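Local coordinates for protein tryptophan--tRNA ligase (Mycoplasma pneumoniae, PDB 2YY5) that probably catalyses the ATP-dependent attachment of L-tryptophan to its cognate tRNA, releasing AMP and diphosphate, at residues 12-26 with 60-72. The protein carries 1 engineered substitution. Sequence-based numbering, arbitrary orientation.
Sequences QASGKQHLGNYLGVM and NNFDLVRTLLAVG. With WSA (5'-O-[(L-tryptophylamino)sulfonyl]adenosine), chain J; SO4 (sulfate ion), chain H.
Ala13, Gln17, Tyr22 and Met26 pack against one side of helix 60-71 in a buried, mainly apolar contact, on the side of the HIGH-region loop turned away from the bound tryptophanyl-adenylate analogue. The Ala13 methyl sits against Asn60, CB to CB at 3.8 Å. Leu64 reaches out with both methyls: CD2 lies 3.8 Å from Ala13 CA, while CD1 meets the amide end of Gln17. With CG anti to the backbone N (chi1 -174°), the fork is set so that one methyl meets Ala13 and the other Gln17 and Met26. Helix 60-71 thus backs the loop 12-18, whose other side holds the analogue, where Gln12 N donates to its sulfonyl O1S at 2.9 Å. Residues 13-21, the predicted HIGH region of this class I synthetase, follow strand 6-11 of the parallel nucleotide-binding sheet and run through a turn into the first turn of helix 19-26. That helix crosses helix 60-71 at -55°, the axes 12.5 Å apart, and side chains span the gap. The extended Met26 chain crosses Leu68 at about a right angle, its CG 3.9 Å from Leu68 CD2. Val71 CG2 comes in the ring plane to the edge of Tyr22, 3.5 Å from CE1. A water accepts from Ala13 N and donates to Asn61 OD1, bridging the segments.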
ATOM      1  N   GLN B  12     -10.574  -6.325 -13.409  1.00 16.02           N
ATOM      2  CA  GLN B  12     -11.268  -5.312 -12.624  1.00 20.07           C
ATOM      3  C   GLN B  12     -12.757  -5.429 -12.945  1.00 24.28           C
ATOM      4  O   GLN B  12     -13.136  -5.635 -14.103  1.00 21.68           O
ATOM      5  CB  GLN B  12     -10.761  -3.916 -12.996  1.00 20.68           C
ATOM      6  CG  GLN B  12      -9.896  -3.248 -11.940  1.00 28.43           C
ATOM      7  CD  GLN B  12      -9.365  -1.888 -12.386  1.00 28.34           C
ATOM      8  OE1 GLN B  12      -8.500  -1.799 -13.264  1.00 21.17           O
ATOM      9  NE2 GLN B  12      -9.890  -0.822 -11.786  1.00 15.22           N
ATOM     10  N   ALA B  13     -13.604  -5.315 -11.926  1.00 24.03           N
ATOM     11  CA  ALA B  13     -15.043  -5.405 -12.144  1.00 23.45           C
ATOM     12  C   ALA B  13     -15.565  -4.039 -12.578  1.00 26.14           C
ATOM     13  O   ALA B  13     -14.996  -3.005 -12.221  1.00 27.43           O
ATOM     14  CB  ALA B  13     -15.753  -5.872 -10.870  1.00 14.57           C
ATOM     15  N   SER B  14     -16.654  -4.047 -13.342  1.00 27.07           N
ATOM     16  CA  SER B  14     -17.253  -2.826 -13.845  1.00 25.63           C
ATOM     17  C   SER B  14     -18.465  -3.127 -14.719  1.00 29.37           C
ATOM     18  O   SER B  14     -18.438  -4.048 -15.544  1.00 28.94           O
ATOM     19  CB  SER B  14     -16.226  -2.044 -14.668  1.00 27.29           C
ATOM     20  OG  SER B  14     -16.845  -1.003 -15.397  1.00 20.79           O
ATOM     21  N   GLY B  15     -19.524  -2.343 -14.545  1.00 27.57           N
ATOM     22  CA  GLY B  15     -20.718  -2.535 -15.345  1.00 23.73           C
ATOM     23  C   GLY B  15     -20.371  -2.243 -16.786  1.00 23.46           C
ATOM     24  O   GLY B  15     -21.197  -2.379 -17.682  1.00 27.39           O
ATOM     25  N   LYS B  16     -19.123  -1.843 -16.999  1.00 29.53           N
ATOM     26  CA  LYS B  16     -18.625  -1.511 -18.324  1.00 31.26           C
ATOM     27  C   LYS B  16     -17.817  -2.639 -18.943  1.00 29.45           C
ATOM     28  O   LYS B  16     -17.098  -2.422 -19.920  1.00 33.58           O
ATOM     29  CB  LYS B  16     -17.756  -0.254 -18.269  1.00 36.17           C
ATOM     30  CG  LYS B  16     -18.331   0.943 -19.008  1.00 43.84           C
ATOM     31  CD  LYS B  16     -19.079   1.908 -18.093  1.00 40.43           C
ATOM     32  CE  LYS B  16     -19.438   3.178 -18.862  1.00 47.54           C
ATOM     33  NZ  LYS B  16     -19.824   4.320 -17.995  1.00 48.54           N
ATOM     34  N   GLN B  17     -17.919  -3.835 -18.369  1.00 25.08           N
ATOM     35  CA  GLN B  17     -17.216  -4.996 -18.908  1.00 22.70           C
ATOM     36  C   GLN B  17     -17.605  -5.074 -20.393  1.00 27.51           C
ATOM     37  O   GLN B  17     -18.798  -5.095 -20.726  1.00 26.34           O
ATOM     38  CB  GLN B  17     -17.668  -6.255 -18.168  1.00 17.73           C
ATOM     39  CG  GLN B  17     -16.554  -7.215 -17.798  1.00 21.45           C
ATOM     40  CD  GLN B  17     -15.556  -6.616 -16.827  1.00 26.45           C
ATOM     41  OE1 GLN B  17     -14.393  -6.421 -17.170  1.00 30.21           O
ATOM     42  NE2 GLN B  17     -16.007  -6.316 -15.610  1.00 16.16           N
ATOM     43  N   HIS B  18     -16.609  -5.110 -21.280  1.00 25.77           N
ATOM     44  CA  HIS B  18     -16.860  -5.145 -22.725  1.00 18.52           C
ATOM     45  C   HIS B  18     -16.167  -6.282 -23.485  1.00 20.58           C
ATOM     46  O   HIS B  18     -15.394  -7.050 -22.908  1.00 16.87           O
ATOM     47  CB  HIS B  18     -16.446  -3.808 -23.337  1.00 18.38           C
ATOM     48  CG  HIS B  18     -15.000  -3.472 -23.131  1.00 22.06           C
ATOM     49  ND1 HIS B  18     -13.975  -4.221 -23.665  1.00 21.00           N
ATOM     50  CD2 HIS B  18     -14.408  -2.464 -22.444  1.00 21.56           C
ATOM     51  CE1 HIS B  18     -12.815  -3.692 -23.321  1.00 16.06           C
ATOM     52  NE2 HIS B  18     -13.049  -2.624 -22.579  1.00 18.80           N
ATOM     53  N   LEU B  19     -16.457  -6.364 -24.787  1.00 22.27           N
ATOM     54  CA  LEU B  19     -15.900  -7.376 -25.690  1.00 16.94           C
ATOM     55  C   LEU B  19     -14.369  -7.399 -25.730  1.00 19.00           C
ATOM     56  O   LEU B  19     -13.767  -8.431 -26.019  1.00 14.37           O
ATOM     57  CB  LEU B  19     -16.411  -7.146 -27.112  1.00 16.86           C
ATOM     58  CG  LEU B  19     -17.375  -8.137 -27.762  1.00 23.29           C
ATOM     59  CD1 LEU B  19     -17.498  -7.782 -29.233  1.00 20.65           C
ATOM     60  CD2 LEU B  19     -16.869  -9.556 -27.622  1.00 17.33           C
ATOM     61  N   GLY B  20     -13.745  -6.253 -25.472  1.00 14.69           N
ATOM     62  CA  GLY B  20     -12.296  -6.203 -25.468  1.00 17.90           C
ATOM     63  C   GLY B  20     -11.803  -7.096 -24.349  1.00 16.70           C
ATOM     64  O   GLY B  20     -10.829  -7.823 -24.509  1.00 20.31           O
ATOM     65  N   ASN B  21     -12.503  -7.048 -23.217  1.00 20.04           N
ATOM     66  CA  ASN B  21     -12.161  -7.859 -22.052  1.00 19.14           C
ATOM     67  C   ASN B  21     -12.408  -9.333 -22.337  1.00 23.08           C
ATOM     68  O   ASN B  21     -11.570 -10.182 -22.010  1.00 15.67           O
ATOM     69  CB  ASN B  21     -13.002  -7.448 -20.847  1.00 18.60           C
ATOM     70  CG  ASN B  21     -12.858  -5.980 -20.510  1.00 25.63           C
ATOM     71  OD1 ASN B  21     -11.747  -5.486 -20.322  1.00 25.24           O
ATOM     72  ND2 ASN B  21     -13.984  -5.276 -20.426  1.00 14.78           N
ATOM     73  N   TYR B  22     -13.556  -9.627 -22.951  1.00 21.48           N
ATOM     74  CA  TYR B  22     -13.922 -11.004 -23.263  1.00 26.25           C
ATOM     75  C   TYR B  22     -12.899 -11.627 -24.207  1.00 26.77           C
ATOM     76  O   TYR B  22     -12.309 -12.669 -23.915  1.00 24.60           O
ATOM     77  CB  TYR B  22     -15.317 -11.084 -23.911  1.00 21.49           C
ATOM     78  CG  TYR B  22     -15.753 -12.517 -24.168  1.00 20.29           C
ATOM     79  CD1 TYR B  22     -16.209 -13.324 -23.124  1.00 23.13           C
ATOM     80  CD2 TYR B  22     -15.612 -13.100 -25.433  1.00 19.18           C
ATOM     81  CE1 TYR B  22     -16.500 -14.674 -23.322  1.00 19.29           C
ATOM     82  CE2 TYR B  22     -15.899 -14.455 -25.642  1.00 18.48           C
ATOM     83  CZ  TYR B  22     -16.341 -15.231 -24.577  1.00 21.94           C
ATOM     84  OH  TYR B  22     -16.604 -16.565 -24.743  1.00 21.76           O
ATOM     85  N   LEU B  23     -12.690 -10.974 -25.339  1.00 21.26           N
ATOM     86  CA  LEU B  23     -11.755 -11.467 -26.327  1.00 23.20           C
ATOM     87  C   LEU B  23     -10.308 -11.382 -25.841  1.00 28.27           C
ATOM     88  O   LEU B  23      -9.476 -12.230 -26.184  1.00 24.53           O
ATOM     89  CB  LEU B  23     -11.950 -10.694 -27.642  1.00 21.32           C
ATOM     90  CG  LEU B  23     -12.833 -11.359 -28.719  1.00 23.24           C
ATOM     91  CD1 LEU B  23     -13.894 -12.239 -28.079  1.00 21.23           C
ATOM     92  CD2 LEU B  23     -13.478 -10.297 -29.605  1.00 18.79           C
ATOM     93  N   GLY B  24     -10.014 -10.380 -25.021  1.00 24.36           N
ATOM     94  CA  GLY B  24      -8.657 -10.223 -24.536  1.00 22.03           C
ATOM     95  C   GLY B  24      -8.137 -11.329 -23.638  1.00 25.81           C
ATOM     96  O   GLY B  24      -6.978 -11.739 -23.768  1.00 24.28           O
ATOM     97  N   VAL B  25      -8.983 -11.818 -22.731  1.00 24.19           N
ATOM     98  CA  VAL B  25      -8.571 -12.847 -21.782  1.00 20.49           C
ATOM     99  C   VAL B  25      -9.637 -13.861 -21.408  1.00 17.89           C
ATOM    100  O   VAL B  25      -9.354 -15.050 -21.324  1.00 18.48           O
ATOM    101  CB  VAL B  25      -8.062 -12.215 -20.459  1.00 21.94           C
ATOM    102  CG1 VAL B  25      -6.765 -11.482 -20.700  1.00 29.80           C
ATOM    103  CG2 VAL B  25      -9.107 -11.251 -19.901  1.00 25.41           C
ATOM    104  N   MET B  26     -10.853 -13.391 -21.158  1.00 17.08           N
ATOM    105  CA  MET B  26     -11.945 -14.276 -20.770  1.00 22.54           C
ATOM    106  C   MET B  26     -12.127 -15.504 -21.651  1.00 24.27           C
ATOM    107  O   MET B  26     -12.142 -16.625 -21.152  1.00 27.80           O
ATOM    108  CB  MET B  26     -13.262 -13.499 -20.706  1.00 22.69           C
ATOM    109  CG  MET B  26     -13.340 -12.572 -19.521  1.00 17.46           C
ATOM    110  SD  MET B  26     -14.895 -11.689 -19.362  1.00 19.82           S
ATOM    111  CE  MET B  26     -14.415 -10.469 -18.119  1.00 19.71           C
ATOM    112  N   ASN B  60     -20.816  -4.905  -8.693  1.00 23.54           N
ATOM    113  CA  ASN B  60     -19.917  -5.254  -9.786  1.00 24.20           C
ATOM    114  C   ASN B  60     -19.053  -6.485  -9.497  1.00 29.10           C
ATOM    115  O   ASN B  60     -18.929  -7.361 -10.358  1.00 24.81           O
ATOM    116  CB  ASN B  60     -19.032  -4.055 -10.137  1.00 19.27           C
ATOM    117  CG  ASN B  60     -19.790  -2.964 -10.878  1.00 22.08           C
ATOM    118  OD1 ASN B  60     -19.252  -1.878 -11.121  1.00 31.29           O
ATOM    119  ND2 ASN B  60     -21.040  -3.248 -11.253  1.00 17.28           N
ATOM    120  N   ASN B  61     -18.453  -6.551  -8.305  1.00 27.16           N
ATOM    121  CA  ASN B  61     -17.631  -7.709  -7.937  1.00 31.15           C
ATOM    122  C   ASN B  61     -18.474  -8.976  -8.102  1.00 30.73           C
ATOM    123  O   ASN B  61     -18.008  -9.993  -8.617  1.00 32.81           O
ATOM    124  CB  ASN B  61     -17.132  -7.607  -6.485  1.00 23.80           C
ATOM    125  CG  ASN B  61     -16.090  -6.514  -6.293  1.00 25.42           C
ATOM    126  OD1 ASN B  61     -15.543  -5.982  -7.260  1.00 20.76           O
ATOM    127  ND2 ASN B  61     -15.803  -6.182  -5.035  1.00 23.63           N
ATOM    128  N   PHE B  62     -19.723  -8.901  -7.664  1.00 30.14           N
ATOM    129  CA  PHE B  62     -20.648 -10.016  -7.783  1.00 28.94           C
ATOM    130  C   PHE B  62     -20.901 -10.302  -9.269  1.00 26.33           C
ATOM    131  O   PHE B  62     -20.790 -11.438  -9.726  1.00 27.23           O
ATOM    132  CB  PHE B  62     -21.958  -9.659  -7.056  1.00 27.19           C
ATOM    133  CG  PHE B  62     -23.144 -10.502  -7.458  1.00 24.23           C
ATOM    134  CD1 PHE B  62     -24.196  -9.943  -8.176  1.00 28.77           C
ATOM    135  CD2 PHE B  62     -23.221 -11.846  -7.100  1.00 26.98           C
ATOM    136  CE1 PHE B  62     -25.312 -10.709  -8.530  1.00 28.52           C
ATOM    137  CE2 PHE B  62     -24.329 -12.619  -7.448  1.00 25.13           C
ATOM    138  CZ  PHE B  62     -25.378 -12.047  -8.164  1.00 23.44           C
ATOM    139  N   ASP B  63     -21.230  -9.259 -10.018  1.00 24.19           N
ATOM    140  CA  ASP B  63     -21.507  -9.407 -11.439  1.00 27.03           C
ATOM    141  C   ASP B  63     -20.344  -9.991 -12.255  1.00 27.29           C
ATOM    142  O   ASP B  63     -20.570 -10.722 -13.222  1.00 25.74           O
ATOM    143  CB  ASP B  63     -21.930  -8.062 -12.040  1.00 33.29           C
ATOM    144  CG  ASP B  63     -23.328  -7.638 -11.612  1.00 39.66           C
ATOM    145  OD1 ASP B  63     -24.185  -8.525 -11.400  1.00 39.55           O
ATOM    146  OD2 ASP B  63     -23.575  -6.415 -11.505  1.00 42.93           O
ATOM    147  N   LEU B  64     -19.108  -9.668 -11.880  1.00 24.08           N
ATOM    148  CA  LEU B  64     -17.959 -10.192 -12.609  1.00 22.42           C
ATOM    149  C   LEU B  64     -17.817 -11.696 -12.389  1.00 23.19           C
ATOM    150  O   LEU B  64     -17.563 -12.436 -13.333  1.00 23.67           O
ATOM    151  CB  LEU B  64     -16.666  -9.489 -12.182  1.00 22.07           C
ATOM    152  CG  LEU B  64     -15.404  -9.840 -12.984  1.00 19.91           C
ATOM    153  CD1 LEU B  64     -15.564  -9.423 -14.440  1.00 21.85           C
ATOM    154  CD2 LEU B  64     -14.221  -9.136 -12.381  1.00 22.38           C
ATOM    155  N   VAL B  65     -17.982 -12.144 -11.146  1.00 23.70           N
ATOM    156  CA  VAL B  65     -17.865 -13.561 -10.848  1.00 23.35           C
ATOM    157  C   VAL B  65     -18.882 -14.349 -11.651  1.00 23.66           C
ATOM    158  O   VAL B  65     -18.572 -15.421 -12.167  1.00 29.37           O
ATOM    159  CB  VAL B  65     -18.065 -13.861  -9.349  1.00 23.76           C
ATOM    160  CG1 VAL B  65     -18.077 -15.361  -9.118  1.00 17.71           C
ATOM    161  CG2 VAL B  65     -16.933 -13.246  -8.547  1.00 17.38           C
ATOM    162  N   ARG B  66     -20.097 -13.825 -11.759  1.00 23.51           N
ATOM    163  CA  ARG B  66     -21.116 -14.510 -12.536  1.00 20.90           C
ATOM    164  C   ARG B  66     -20.735 -14.571 -14.016  1.00 24.61           C
ATOM    165  O   ARG B  66     -20.920 -15.599 -14.667  1.00 24.82           O
ATOM    166  CB  ARG B  66     -22.471 -13.827 -12.367  1.00 25.54           C
ATOM    167  CG  ARG B  66     -23.180 -14.195 -11.069  1.00 32.18           C
ATOM    168  CD  ARG B  66     -24.642 -13.812 -11.137  1.00 37.83           C
ATOM    169  NE  ARG B  66     -24.817 -12.404 -11.475  1.00 40.55           N
ATOM    170  CZ  ARG B  66     -25.975 -11.862 -11.831  1.00 44.51           C
ATOM    171  NH1 ARG B  66     -26.043 -10.569 -12.122  1.00 43.97           N
ATOM    172  NH2 ARG B  66     -27.065 -12.616 -11.904  1.00 48.64           N
ATOM    173  N   THR B  67     -20.195 -13.479 -14.550  1.00 24.09           N
ATOM    174  CA  THR B  67     -19.784 -13.462 -15.948  1.00 23.11           C
ATOM    175  C   THR B  67     -18.699 -14.509 -16.207  1.00 23.14           C
ATOM    176  O   THR B  67     -18.770 -15.267 -17.176  1.00 22.86           O
ATOM    177  CB  THR B  67     -19.244 -12.077 -16.362  1.00 24.41           C
ATOM    178  OG1 THR B  67     -20.301 -11.110 -16.304  1.00 27.52           O
ATOM    179  CG2 THR B  67     -18.692 -12.123 -17.778  1.00 16.11           C
ATOM    180  N   LEU B  68     -17.697 -14.554 -15.333  1.00 20.18           N
ATOM    181  CA  LEU B  68     -16.602 -15.507 -15.484  1.00 21.92           C
ATOM    182  C   LEU B  68     -17.091 -16.950 -15.445  1.00 20.18           C
ATOM    183  O   LEU B  68     -16.556 -17.813 -16.138  1.00 21.70           O
ATOM    184  CB  LEU B  68     -15.540 -15.272 -14.407  1.00 18.81           C
ATOM    185  CG  LEU B  68     -14.839 -13.914 -14.508  1.00 16.24           C
ATOM    186  CD1 LEU B  68     -13.810 -13.767 -13.399  1.00 16.25           C
ATOM    187  CD2 LEU B  68     -14.177 -13.795 -15.878  1.00 19.84           C
ATOM    188  N   LEU B  69     -18.110 -17.205 -14.632  1.00 25.02           N
ATOM    189  CA  LEU B  69     -18.688 -18.540 -14.527  1.00 22.61           C
ATOM    190  C   LEU B  69     -19.547 -18.803 -15.762  1.00 22.06           C
ATOM    191  O   LEU B  69     -19.421 -19.845 -16.408  1.00 19.00           O
ATOM    192  CB  LEU B  69     -19.543 -18.651 -13.261  1.00 25.36           C
ATOM    193  CG  LEU B  69     -18.922 -19.229 -11.981  1.00 29.24           C
ATOM    194  CD1 LEU B  69     -17.474 -18.833 -11.856  1.00 30.66           C
ATOM    195  CD2 LEU B  69     -19.717 -18.744 -10.773  1.00 30.18           C
ATOM    196  N   ALA B  70     -20.405 -17.841 -16.101  1.00 21.78           N
ATOM    197  CA  ALA B  70     -21.288 -17.976 -17.259  1.00 20.85           C
ATOM    198  C   ALA B  70     -20.459 -18.212 -18.501  1.00 22.44           C
ATOM    199  O   ALA B  70     -20.938 -18.741 -19.500  1.00 25.47           O
ATOM    200  CB  ALA B  70     -22.119 -16.723 -17.440  1.00 13.16           C
ATOM    201  N   VAL B  71     -19.199 -17.818 -18.429  1.00 25.03           N
ATOM    202  CA  VAL B  71     -18.316 -17.969 -19.560  1.00 25.16           C
ATOM    203  C   VAL B  71     -17.595 -19.305 -19.598  1.00 28.86           C
ATOM    204  O   VAL B  71     -17.144 -19.729 -20.656  1.00 36.77           O
ATOM    205  CB  VAL B  71     -17.333 -16.802 -19.594  1.00 21.61           C
ATOM    206  CG1 VAL B  71     -16.081 -17.179 -20.340  1.00 23.24           C
ATOM    207  CG2 VAL B  71     -18.017 -15.612 -20.256  1.00 18.05           C
ATOM    208  N   GLY B  72     -17.496 -19.980 -18.457  1.00 31.61           N
ATOM    209  CA  GLY B  72     -16.830 -21.273 -18.444  1.00 32.72           C
ATOM    210  C   GLY B  72     -15.718 -21.466 -17.426  1.00 33.64           C
ATOM    211  O   GLY B  72     -15.164 -22.563 -17.319  1.00 31.19           O
TER
HETATM  212  CD2 WSA J1351      -4.085  -7.589 -13.369  1.00  8.48           C
HETATM  213  CE3 WSA J1351      -4.090  -8.355 -14.529  1.00 13.39           C
HETATM  214  CZ3 WSA J1351      -3.192  -9.406 -14.660  1.00  7.01           C
HETATM  215  CH2 WSA J1351      -2.292  -9.686 -13.635  1.00  7.52           C
HETATM  216  CZ2 WSA J1351      -2.288  -8.917 -12.478  1.00  8.15           C
HETATM  217  CE2 WSA J1351      -3.188  -7.866 -12.347  1.00 10.33           C
HETATM  218  N11 WSA J1351      -3.421  -6.997 -11.366  1.00  8.53           N
HETATM  219  CD1 WSA J1351      -4.418  -6.190 -11.717  1.00  9.92           C
HETATM  220  CG  WSA J1351      -4.854  -6.517 -12.932  1.00  7.70           C
HETATM  221  CB  WSA J1351      -5.999  -5.845 -13.687  1.00 12.19           C
HETATM  222  CA  WSA J1351      -5.514  -5.202 -14.988  1.00 17.01           C
HETATM  223  NH3 WSA J1351      -4.461  -4.215 -14.714  1.00  5.23           N
HETATM  224  C   WSA J1351      -6.699  -4.513 -15.670  1.00 18.47           C
HETATM  225  O   WSA J1351      -7.102  -3.429 -15.260  1.00 36.46           O
HETATM  226  NS  WSA J1351      -7.256  -5.141 -16.700  1.00 26.68           N
HETATM  227  S   WSA J1351      -8.769  -4.586 -16.950  1.00 28.05           S
HETATM  228  O1S WSA J1351      -9.611  -4.821 -15.731  1.00 10.99           O
HETATM  229  O2S WSA J1351      -8.738  -3.112 -17.231  1.00 20.32           O
HETATM  230  O5' WSA J1351      -9.280  -5.317 -18.070  1.00 17.98           O
HETATM  231  C5' WSA J1351      -9.234  -6.747 -18.027  1.00  8.26           C
HETATM  232  C4' WSA J1351      -8.458  -7.391 -19.180  1.00 17.17           C
HETATM  233  O4' WSA J1351      -9.014  -6.968 -20.437  1.00 10.38           O
HETATM  234  C3' WSA J1351      -6.973  -7.021 -19.212  1.00 19.43           C
HETATM  235  O3' WSA J1351      -6.201  -8.162 -19.600  1.00 19.60           O
HETATM  236  C2' WSA J1351      -6.935  -5.972 -20.321  1.00 23.26           C
HETATM  237  O2' WSA J1351      -5.632  -5.941 -20.911  1.00 20.23           O
HETATM  238  C1' WSA J1351      -7.913  -6.628 -21.294  1.00 10.25           C
HETATM  239  N9  WSA J1351      -8.358  -5.644 -22.310  1.00 16.91           N
HETATM  240  C8  WSA J1351      -8.867  -4.445 -22.037  1.00 12.79           C
HETATM  241  N7  WSA J1351      -9.218  -3.839 -23.168  1.00 17.08           N
HETATM  242  C5  WSA J1351      -8.929  -4.663 -24.174  1.00 11.42           C
HETATM  243  C4  WSA J1351      -8.372  -5.810 -23.625  1.00 13.77           C
HETATM  244  N3  WSA J1351      -7.989  -6.805 -24.442  1.00 14.55           N
HETATM  245  C2  WSA J1351      -8.141  -6.699 -25.752  1.00 11.78           C
HETATM  246  N1  WSA J1351      -8.671  -5.622 -26.303  1.00 19.08           N
HETATM  247  C6  WSA J1351      -9.076  -4.589 -25.549  1.00 19.36           C
HETATM  248  N6  WSA J1351      -9.624  -3.510 -26.107  1.00 22.81           N
HETATM  249  S   SO4 H1360     -10.574  -1.392 -19.827  1.00 23.91           S
HETATM  250  O1  SO4 H1360      -9.132  -1.540 -20.064  1.00 20.58           O
HETATM  251  O2  SO4 H1360     -10.794  -0.519 -18.651  1.00 23.25           O
HETATM  252  O3  SO4 H1360     -11.202  -0.807 -21.029  1.00 21.96           O
HETATM  253  O4  SO4 H1360     -11.162  -2.707 -19.550  1.00 12.84           O
HETATM  254  O   HOH W   1     -13.146  -5.109  -9.252  1.00 23.22           O